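Local structure of beta-galactosidase (Bacillus circulans, 4MAD) at residues Q78-E82 and G83-I87; G212-E215 and G216-E219; G323-E327 and K328-V332; A365-L368 and D369-R373. The protein probably hydrolyses terminal non-reducing beta-D-galactose residues in beta-D-galactosides, as a family 35 glycoside hydrolase built on a TIM barrel. All coordinates share one frame; numbering follows the deposited sequence.

How the contacts relate
All four contacts are local, each a turn or helix start within one continuous run of chain, and none touches another. Contacts 1, 2 and 3 belong to the family 35 catalytic part; their centres lie about 30 to 34 Å apart. Contact 2 comes nearest to the predicted catalytic pair: Gly-212 lies about 8 Å from the side chain of Glu-171, the probable proton donor, and the side chain of Glu-219 about 10 Å from that of Glu-247, the probable nucleophile. Contact 4, in the beta-rich part, is about 53 Å from contact 2 between centres, across the middle of the chain; its His-372 lines a pocket holding 2-(2-methoxyethoxy)ethanol.

Contact 1. Residues Q78-E82 and G83-I87; sequences QFVFE and GIADI
Phe-81 lays its ring alongside Ile-87, the two side chains pointing the same way. CD1 of Phe-81 meets CG2 of Ile-87 at 4.1 Å, the methyl lying at the ring edge, near its plane. That methyl can reach the ring because CG1 of Ile-87 stands anti to the backbone N (chi1 -169°), leaving CG2 between N and the carbonyl carbon. Two residues before Ile-87, CB of Ala-85 points back at the preceding residues, 3.3 Å from O of Glu-82 and 4.3 Å from CG1 of Val-80. The bend carries a backbone bond from Ala-85 N to Glu-82 O (3.0 Å), the donor above the carbonyl plane, and another from Asp-86 N to Gly-83 O. Glu-82 bends at chi2 (76°) and curls back over its own backbone, where OE2 accepts from Phe-81 N at 2.8 Å, met from above the carboxylate plane. Gly-83, at positive phi, joins the two halves; a CB there would clash with Glu-82 O. CA of Asp-86 makes a CH...O contact of 3.2 Å with Phe-81 O. Asp-86, the centre of an inverse gamma turn, N-caps helix 87-97 through OD1 to Arg-89 N. The turn thus leads into that helix, with Phe-81 stacked on His-72 and packed against Val-147, Leu-148 and Arg-151 of helix 135-152, and Ala-85 resting on Leu-71 of helix 69-72.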
loop_
_atom_site.group_PDB
_atom_site.type_symbol
_atom_site.label_atom_id
_atom_site.label_comp_id
_atom_site.label_asym_id
_atom_site.label_seq_id
_atom_site.Cartn_x
_atom_site.Cartn_y
_atom_site.Cartn_z
ATOM N N GLN A 78 -3.811 15.623 12.665
ATOM C CA GLN A 78 -2.454 15.910 12.257
ATOM C C GLN A 78 -2.309 15.689 10.790
ATOM O O GLN A 78 -2.311 14.600 10.371
ATOM C CB GLN A 78 -1.501 14.951 12.925
ATOM C CG GLN A 78 -0.087 15.300 12.745
ATOM C CD GLN A 78 0.901 14.133 12.775
ATOM O OE1 GLN A 78 0.703 13.145 13.436
ATOM N NE2 GLN A 78 2.004 14.304 12.075
ATOM N N PHE A 79 -2.168 16.751 10.029
ATOM C CA PHE A 79 -2.212 16.676 8.597
ATOM C C PHE A 79 -0.836 16.752 7.991
ATOM O O PHE A 79 -0.069 17.539 8.382
ATOM C CB PHE A 79 -3.121 17.760 8.064
ATOM C CG PHE A 79 -4.532 17.550 8.411
ATOM C CD1 PHE A 79 -5.279 16.652 7.742
ATOM C CD2 PHE A 79 -5.095 18.202 9.448
ATOM C CE1 PHE A 79 -6.543 16.452 8.065
ATOM C CE2 PHE A 79 -6.359 17.981 9.761
ATOM C CZ PHE A 79 -7.075 17.110 9.076
ATOM N N VAL A 80 -0.539 15.889 7.049
ATOM C CA VAL A 80 0.787 15.780 6.480
ATOM C C VAL A 80 0.776 15.882 4.953
ATOM O O VAL A 80 0.190 15.100 4.295
ATOM C CB VAL A 80 1.459 14.439 6.872
ATOM C CG1 VAL A 80 2.736 14.273 6.174
ATOM C CG2 VAL A 80 1.686 14.369 8.359
ATOM N N PHE A 81 1.428 16.911 4.432
ATOM C CA PHE A 81 1.568 17.093 3.004
ATOM C C PHE A 81 3.016 17.356 2.518
ATOM O O PHE A 81 3.217 18.006 1.538
ATOM C CB PHE A 81 0.586 18.103 2.437
ATOM C CG PHE A 81 -0.839 17.716 2.583
ATOM C CD1 PHE A 81 -1.501 17.061 1.600
ATOM C CD2 PHE A 81 -1.521 18.024 3.704
ATOM C CE1 PHE A 81 -2.778 16.755 1.754
ATOM C CE2 PHE A 81 -2.773 17.720 3.830
ATOM C CZ PHE A 81 -3.407 17.102 2.875
ATOM N N GLU A 82 3.972 16.754 3.197
ATOM C CA GLU A 82 5.378 16.963 3.016
ATOM C C GLU A 82 6.039 15.736 2.444
ATOM O O GLU A 82 5.567 14.643 2.618
ATOM C CB GLU A 82 5.993 17.282 4.361
ATOM C CG GLU A 82 5.394 18.510 5.061
ATOM C CD GLU A 82 4.019 18.291 5.700
ATOM O OE1 GLU A 82 3.966 17.426 6.540
ATOM O OE2 GLU A 82 3.041 18.997 5.399
ATOM N N GLY A 83 7.142 15.937 1.763
ATOM C CA GLY A 83 7.886 14.840 1.233
ATOM C C GLY A 83 7.131 13.971 0.263
ATOM O O GLY A 83 6.577 14.460 -0.647
ATOM N N ILE A 84 7.133 12.677 0.500
ATOM C CA ILE A 84 6.488 11.750 -0.380
ATOM C C ILE A 84 4.984 11.987 -0.392
ATOM O O ILE A 84 4.301 11.537 -1.250
ATOM C CB ILE A 84 6.807 10.274 -0.071
ATOM C CG1 ILE A 84 6.593 9.419 -1.307
ATOM C CG2 ILE A 84 5.962 9.777 0.949
ATOM C CD1 ILE A 84 7.044 8.062 -1.142
ATOM N N ALA A 85 4.502 12.696 0.601
ATOM C CA ALA A 85 3.103 13.031 0.709
ATOM C C ALA A 85 2.701 14.382 0.066
ATOM O O ALA A 85 1.607 14.788 0.232
ATOM C CB ALA A 85 2.682 13.018 2.110
ATOM N N ASP A 86 3.609 15.052 -0.635
ATOM C CA ASP A 86 3.305 16.351 -1.160
ATOM C C ASP A 86 2.566 16.144 -2.462
ATOM O O ASP A 86 3.140 16.180 -3.498
ATOM C CB ASP A 86 4.577 17.121 -1.420
ATOM C CG ASP A 86 4.345 18.621 -1.580
ATOM O OD1 ASP A 86 3.292 19.040 -1.965
ATOM O OD2 ASP A 86 5.242 19.357 -1.333
ATOM N N ILE A 87 1.281 15.911 -2.382
ATOM C CA ILE A 87 0.467 15.702 -3.543
ATOM C C ILE A 87 0.419 16.933 -4.410
ATOM O O ILE A 87 0.435 16.845 -5.600
ATOM C CB ILE A 87 -0.897 15.175 -3.157
ATOM C CG1 ILE A 87 -1.645 14.703 -4.364
ATOM C CG2 ILE A 87 -1.664 16.168 -2.400
ATOM C CD1 ILE A 87 -2.952 14.207 -4.020
#

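Contact 2. Residues G212-E215 and G216-E219; sequences GMIE and GIFE
Ile-217 N donates to Ile-214 O at 3.0 Å, tilted 34° from the carbonyl plane, and closes a type II beta turn. A water bridges the same two residues farther in, donating a hydrogen bond to Ile-217 O and accepting one from Ile-214 N, both at 2.9 Å. At the outer corner Glu-215 bends at chi2 (60°), bringing OE1 to within 3.3 Å of Gly-216 N in a weak bond. Gly-216 carries the positive phi of the turn, where a CB would run into Glu-215 O. Apolar contact follows the turn: CB of Ile-214 meets CG1 of Ile-217 at 4.0 Å, and both side chains also touch Arg-186 of helix 179-192. Where the chain ends part, Met-213 crosses Glu-219, its CG 3.5 Å from OE2 of Glu-219 and its CE against CB of the same residue. The other carboxylate oxygen, OE1, is bonded to Thr-200 OG1, whereas OE2 lies close to Asp-202 OD2, a like-charge pair that could raise the proton affinity of either acid. This is the alpha-to-beta turn of a TIM barrel, leading from helix 206-212 into barrel strand 218-223.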
loop_
_atom_site.group_PDB
_atom_site.type_symbol
_atom_site.label_atom_id
_atom_site.label_comp_id
_atom_site.label_asym_id
_atom_site.label_seq_id
_atom_site.Cartn_x
_atom_site.Cartn_y
_atom_site.Cartn_z
ATOM N N GLY A 212 -23.031 0.544 -7.031
ATOM C CA GLY A 212 -22.093 1.630 -7.109
ATOM C C GLY A 212 -22.362 2.892 -7.912
ATOM O O GLY A 212 -21.676 3.825 -7.738
ATOM N N MET A 213 -23.322 2.872 -8.827
ATOM C CA MET A 213 -23.649 4.056 -9.599
ATOM C C MET A 213 -24.414 5.046 -8.736
ATOM O O MET A 213 -25.149 4.658 -7.856
ATOM C CB MET A 213 -24.406 3.711 -10.869
ATOM C CG MET A 213 -23.716 2.749 -11.764
ATOM S SD MET A 213 -24.599 2.345 -13.274
ATOM C CE MET A 213 -24.904 3.965 -13.851
ATOM N N ILE A 214 -24.184 6.317 -9.001
ATOM C CA ILE A 214 -24.869 7.403 -8.379
ATOM C C ILE A 214 -25.726 8.209 -9.384
ATOM O O ILE A 214 -25.319 8.500 -10.462
ATOM C CB ILE A 214 -23.942 8.370 -7.675
ATOM C CG1 ILE A 214 -22.802 7.654 -6.969
ATOM C CG2 ILE A 214 -24.713 9.145 -6.697
ATOM C CD1 ILE A 214 -21.792 8.544 -6.426
ATOM N N GLU A 215 -26.925 8.565 -8.966
ATOM C CA GLU A 215 -27.779 9.272 -9.834
ATOM C C GLU A 215 -27.068 10.549 -10.193
ATOM O O GLU A 215 -26.547 11.228 -9.375
ATOM C CB GLU A 215 -29.118 9.571 -9.152
ATOM C CG GLU A 215 -30.073 10.334 -9.974
ATOM C CD GLU A 215 -30.468 9.642 -11.281
ATOM O OE1 GLU A 215 -29.713 8.821 -11.785
ATOM O OE2 GLU A 215 -31.543 9.948 -11.825
ATOM N N GLY A 216 -27.090 10.824 -11.482
ATOM C CA GLY A 216 -26.517 11.995 -12.090
ATOM C C GLY A 216 -25.047 11.928 -12.403
ATOM O O GLY A 216 -24.503 12.872 -12.847
ATOM N N ILE A 217 -24.425 10.786 -12.159
ATOM C CA ILE A 217 -22.982 10.663 -12.243
ATOM C C ILE A 217 -22.479 9.632 -13.282
ATOM O O ILE A 217 -22.907 8.524 -13.275
ATOM C CB ILE A 217 -22.408 10.345 -10.838
ATOM C CG1 ILE A 217 -22.686 11.476 -9.853
ATOM C CG2 ILE A 217 -20.990 10.102 -10.928
ATOM C CD1 ILE A 217 -22.087 12.761 -10.211
ATOM N N PHE A 218 -21.536 10.037 -14.113
ATOM C CA PHE A 218 -20.932 9.198 -15.141
ATOM C C PHE A 218 -20.300 7.963 -14.489
ATOM O O PHE A 218 -19.634 8.079 -13.536
ATOM C CB PHE A 218 -19.862 10.043 -15.840
ATOM C CG PHE A 218 -19.126 9.352 -16.948
ATOM C CD1 PHE A 218 -19.781 8.781 -17.994
ATOM C CD2 PHE A 218 -17.758 9.317 -16.959
ATOM C CE1 PHE A 218 -19.096 8.166 -18.979
ATOM C CE2 PHE A 218 -17.093 8.697 -17.941
ATOM C CZ PHE A 218 -17.759 8.125 -18.942
ATOM N N GLU A 219 -20.498 6.808 -15.090
ATOM C CA GLU A 219 -19.892 5.571 -14.627
ATOM C C GLU A 219 -18.836 5.031 -15.610
ATOM O O GLU A 219 -18.978 5.148 -16.795
ATOM C CB GLU A 219 -20.950 4.503 -14.300
ATOM C CG GLU A 219 -20.480 3.120 -13.949
ATOM C CD GLU A 219 -19.905 3.007 -12.542
ATOM O OE1 GLU A 219 -19.047 3.793 -12.233
ATOM O OE2 GLU A 219 -20.308 2.113 -11.794
HETATM O O HOH W 1 -22.413 6.532 -11.229
#

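Contact 3. Residues G323-E327 and K328-V332; sequences GDVTE and KFYAV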
loop_
_atom_site.group_PDB
_atom_site.type_symbol
_atom_site.label_atom_id
_atom_site.label_comp_id
_atom_site.label_asym_id
_atom_site.label_seq_id
_atom_site.Cartn_x
_atom_site.Cartn_y
_atom_site.Cartn_z
ATOM N N GLY A 323 11.543 2.073 -12.162
ATOM C CA GLY A 323 11.283 3.047 -13.165
ATOM C C GLY A 323 11.782 2.761 -14.567
ATOM O O GLY A 323 11.719 3.619 -15.364
ATOM N N ASP A 324 12.277 1.572 -14.843
ATOM C CA ASP A 324 12.773 1.249 -16.157
ATOM C C ASP A 324 11.664 1.025 -17.160
ATOM O O ASP A 324 10.676 0.460 -16.857
ATOM C CB ASP A 324 13.642 -0.002 -16.131
ATOM C CG ASP A 324 14.833 0.130 -15.221
ATOM O OD1 ASP A 324 15.229 1.233 -14.945
ATOM O OD2 ASP A 324 15.344 -0.885 -14.791
ATOM N N VAL A 325 11.896 1.462 -18.382
ATOM C CA VAL A 325 10.958 1.171 -19.438
ATOM C C VAL A 325 11.091 -0.302 -19.722
ATOM O O VAL A 325 12.058 -0.873 -19.376
ATOM C CB VAL A 325 11.179 1.963 -20.725
ATOM C CG1 VAL A 325 11.117 3.392 -20.470
ATOM C CG2 VAL A 325 12.473 1.646 -21.289
ATOM N N THR A 326 10.092 -0.864 -20.359
ATOM C CA THR A 326 9.934 -2.286 -20.502
ATOM C C THR A 326 9.463 -2.630 -21.899
ATOM O O THR A 326 9.120 -1.789 -22.620
ATOM C CB THR A 326 8.866 -2.763 -19.595
ATOM O OG1 THR A 326 7.650 -2.120 -19.941
ATOM C CG2 THR A 326 9.224 -2.482 -18.131
ATOM N N GLU A 327 9.403 -3.900 -22.230
ATOM C CA GLU A 327 8.853 -4.323 -23.498
ATOM C C GLU A 327 7.357 -3.916 -23.630
ATOM O O GLU A 327 6.949 -3.498 -24.662
ATOM C CB GLU A 327 9.038 -5.825 -23.701
ATOM C CG GLU A 327 10.441 -6.199 -24.152
ATOM C CD GLU A 327 10.730 -7.708 -24.160
ATOM O OE1 GLU A 327 9.837 -8.518 -24.397
ATOM O OE2 GLU A 327 11.897 -8.062 -23.902
ATOM N N LYS A 328 6.597 -4.001 -22.540
ATOM C CA LYS A 328 5.219 -3.620 -22.548
ATOM C C LYS A 328 5.085 -2.157 -22.934
ATOM O O LYS A 328 4.264 -1.804 -23.727
ATOM C CB LYS A 328 4.633 -3.808 -21.180
ATOM C CG LYS A 328 3.685 -4.834 -21.157
ATOM C CD LYS A 328 2.870 -4.806 -19.903
ATOM C CE LYS A 328 2.887 -6.135 -19.319
ATOM N NZ LYS A 328 2.066 -6.083 -18.144
ATOM N N PHE A 329 5.983 -1.334 -22.432
ATOM C CA PHE A 329 5.939 0.087 -22.697
ATOM C C PHE A 329 6.032 0.378 -24.200
ATOM O O PHE A 329 5.221 1.061 -24.717
ATOM C CB PHE A 329 7.117 0.732 -21.996
ATOM C CG PHE A 329 7.329 2.209 -22.284
ATOM C CD1 PHE A 329 6.959 3.163 -21.387
ATOM C CD2 PHE A 329 7.952 2.626 -23.408
ATOM C CE1 PHE A 329 7.174 4.477 -21.642
ATOM C CE2 PHE A 329 8.166 3.960 -23.629
ATOM C CZ PHE A 329 7.779 4.858 -22.742
ATOM N N TYR A 330 6.998 -0.218 -24.869
ATOM C CA TYR A 330 7.104 -0.040 -26.318
ATOM C C TYR A 330 5.899 -0.585 -27.076
ATOM O O TYR A 330 5.464 -0.043 -28.029
ATOM C CB TYR A 330 8.406 -0.619 -26.835
ATOM C CG TYR A 330 9.595 0.162 -26.361
ATOM C CD1 TYR A 330 9.836 1.436 -26.822
ATOM C CD2 TYR A 330 10.443 -0.341 -25.438
ATOM C CE1 TYR A 330 10.909 2.148 -26.399
ATOM C CE2 TYR A 330 11.498 0.342 -25.026
ATOM C CZ TYR A 330 11.738 1.591 -25.492
ATOM O OH TYR A 330 12.811 2.236 -25.023
ATOM N N ALA A 331 5.405 -1.709 -26.622
ATOM C CA ALA A 331 4.301 -2.361 -27.262
ATOM C C ALA A 331 3.025 -1.502 -27.228
ATOM O O ALA A 331 2.333 -1.386 -28.210
ATOM C CB ALA A 331 4.049 -3.680 -26.629
ATOM N N VAL A 332 2.756 -0.945 -26.062
ATOM C CA VAL A 332 1.687 -0.022 -25.818
ATOM C C VAL A 332 1.839 1.304 -26.588
ATOM O O VAL A 332 0.923 1.816 -27.131
ATOM C CB VAL A 332 1.550 0.250 -24.312
ATOM C CG1 VAL A 332 0.714 1.407 -24.044
ATOM C CG2 VAL A 332 1.039 -0.928 -23.628
#
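Val-325 reaches over the helix start, its CB lying 4.2 Å from CG of Phe-329. From there CG1, anti to the carbonyl carbon (chi1 -58°), sits over one face of the Phe-329 ring, 4.1 Å from its centroid and 3° off the normal, an almost centred CH-pi contact. The second methyl, CG2, turns to Tyr-330 instead, touching OH at 3.8 Å and CE2 slightly farther off. The valine thus spans two consecutive aromatic residues, which also meet each other: CD2 of Phe-329 stands over the centre of one face of the Tyr-330 ring. Thr-326, the next residue, is the N-cap of helix 327-339, which packs beside helices 48-58 (Phe-329 on Cys-58) and 265-276 (Ala-331 on Ala-265) on the outside of the TIM barrel. Its OG1, placed between the backbone N and the carbonyl carbon by chi1 of 60°, accepts from Phe-329 N at 3.1 Å and also bonds to Leu-318 O in the preceding loop. A valine in place of Thr-326 would probably leave Phe-329 N with a weak backbone bond alone and deprive Leu-318 O of its hydroxyl partner. That backbone acceptor, Thr-326 O, takes weak bonds from both Phe-329 N and Tyr-330 N and lies 3.4 Å from CD2 of Tyr-330. A stronger helical bond follows, Ala-331 N to Glu-327 O at 3.1 Å, in the carbonyl plane. Lys-328 lays CB 3.7 Å from Thr-326 OG1, then runs away from the turn to His-250 O and a salt bridge with Asp-316.

Contact 4. Residues A365-L368 and D369-R373; sequences AGLL and DSLHR
Gly-366 O and Leu-367 O accept in turn from Asp-369 N at 3.0 Å and Ser-370 N at 2.9 Å, so that the chain leaving strand 357-366 winds through two overlapping turns. Ser-370 adds a side-chain bond: OG, anti to its carbonyl carbon (chi1 -54°), donates to Gly-366 O at 2.8 Å. OG and Asp-369 N reach that oxygen from opposite faces of its carbonyl plane, and CB of Ala-365 lies 4.0 Å from the hydroxyl. A CB on Gly-366 would clash with OD2 of Asp-369. CD2 of Leu-371 meets CD2 of Leu-367 at 3.9 Å, and its CD1 lies near Leu-368 O. Leu-367 and Leu-371 rest on Leu-493 and Tyr-491 of strand 488-493. Replacing Ser-370 by an alanine would probably cost Gly-366 O one of its two bonds, leaving Asp-369 N to hold that carbonyl from a single face. The strand end is thus tied to the turn by a carbonyl oxygen that accepts two hydrogen bonds, from a hydroxyl and an N-H, while a water that donates to Leu-368 O at 2.6 Å and accepts from Leu-371 N links the turn to the short helix 371-374.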
loop_
_atom_site.group_PDB
_atom_site.type_symbol
_atom_site.label_atom_id
_atom_site.label_comp_id
_atom_site.label_asym_id
_atom_site.label_seq_id
_atom_site.Cartn_x
_atom_site.Cartn_y
_atom_site.Cartn_z
ATOM N N ALA A 365 21.562 -6.050 18.171
ATOM C CA ALA A 365 20.778 -5.820 19.358
ATOM C C ALA A 365 19.491 -6.606 19.337
ATOM O O ALA A 365 18.769 -6.536 18.408
ATOM C CB ALA A 365 20.503 -4.408 19.522
ATOM N N GLY A 366 19.246 -7.345 20.407
ATOM C CA GLY A 366 18.006 -8.057 20.598
ATOM C C GLY A 366 16.833 -7.151 20.847
ATOM O O GLY A 366 16.878 -6.302 21.676
ATOM N N LEU A 367 15.758 -7.391 20.132
ATOM C CA LEU A 367 14.595 -6.562 20.220
ATOM C C LEU A 367 14.010 -6.569 21.649
ATOM O O LEU A 367 13.755 -5.572 22.193
ATOM C CB LEU A 367 13.553 -7.080 19.258
ATOM C CG LEU A 367 12.268 -6.314 19.145
ATOM C CD1 LEU A 367 11.547 -6.592 17.867
ATOM C CD2 LEU A 367 11.404 -6.621 20.204
ATOM N N LEU A 368 13.885 -7.739 22.230
ATOM C CA LEU A 368 13.405 -7.896 23.573
ATOM C C LEU A 368 14.322 -7.276 24.643
ATOM O O LEU A 368 13.948 -7.096 25.775
ATOM C CB LEU A 368 13.158 -9.361 23.856
ATOM C CG LEU A 368 11.949 -9.944 23.164
ATOM C CD1 LEU A 368 11.791 -11.373 23.471
ATOM C CD2 LEU A 368 10.733 -9.218 23.489
ATOM N N ASP A 369 15.549 -7.051 24.246
ATOM C CA ASP A 369 16.537 -6.400 25.055
ATOM C C ASP A 369 16.609 -4.917 24.787
ATOM O O ASP A 369 17.399 -4.244 25.381
ATOM C CB ASP A 369 17.903 -7.010 24.820
ATOM C CG ASP A 369 17.965 -8.450 25.219
ATOM O OD1 ASP A 369 17.408 -8.798 26.241
ATOM O OD2 ASP A 369 18.562 -9.229 24.506
ATOM N N SER A 370 15.815 -4.427 23.867
ATOM C CA SER A 370 15.797 -3.022 23.532
ATOM C C SER A 370 14.503 -2.250 23.816
ATOM O O SER A 370 14.309 -1.192 23.330
ATOM C CB SER A 370 16.202 -2.879 22.064
ATOM O OG SER A 370 17.424 -3.516 21.843
ATOM N N LEU A 371 13.602 -2.799 24.611
ATOM C CA LEU A 371 12.263 -2.276 24.583
ATOM C C LEU A 371 12.101 -0.781 24.931
ATOM O O LEU A 371 11.471 -0.071 24.226
ATOM C CB LEU A 371 11.340 -3.162 25.415
ATOM C CG LEU A 371 11.210 -4.580 24.874
ATOM C CD1 LEU A 371 10.496 -5.484 25.781
ATOM C CD2 LEU A 371 10.596 -4.646 23.528
ATOM N N HIS A 372 12.714 -0.308 25.977
ATOM C CA HIS A 372 12.591 1.081 26.314
ATOM C C HIS A 372 13.394 2.026 25.428
ATOM O O HIS A 372 13.324 3.212 25.539
ATOM C CB HIS A 372 12.972 1.321 27.732
ATOM C CG HIS A 372 11.893 1.017 28.703
ATOM N ND1 HIS A 372 11.349 -0.234 28.849
ATOM C CD2 HIS A 372 11.301 1.795 29.627
ATOM C CE1 HIS A 372 10.448 -0.206 29.808
ATOM N NE2 HIS A 372 10.427 1.003 30.317
ATOM N N ARG A 373 14.283 1.445 24.674
ATOM C CA ARG A 373 15.062 2.164 23.684
ATOM C C ARG A 373 14.224 2.590 22.474
ATOM O O ARG A 373 14.496 3.547 21.798
ATOM C CB ARG A 373 16.292 1.387 23.255
ATOM C CG ARG A 373 17.365 1.292 24.317
ATOM C CD ARG A 373 18.529 0.370 23.947
ATOM N NE ARG A 373 19.463 0.201 25.024
ATOM C CZ ARG A 373 20.447 -0.656 25.062
ATOM N NH1 ARG A 373 20.645 -1.476 24.089
ATOM N NH2 ARG A 373 21.225 -0.702 26.098
HETATM O O HOH W 2 14.272 -4.695 26.826
#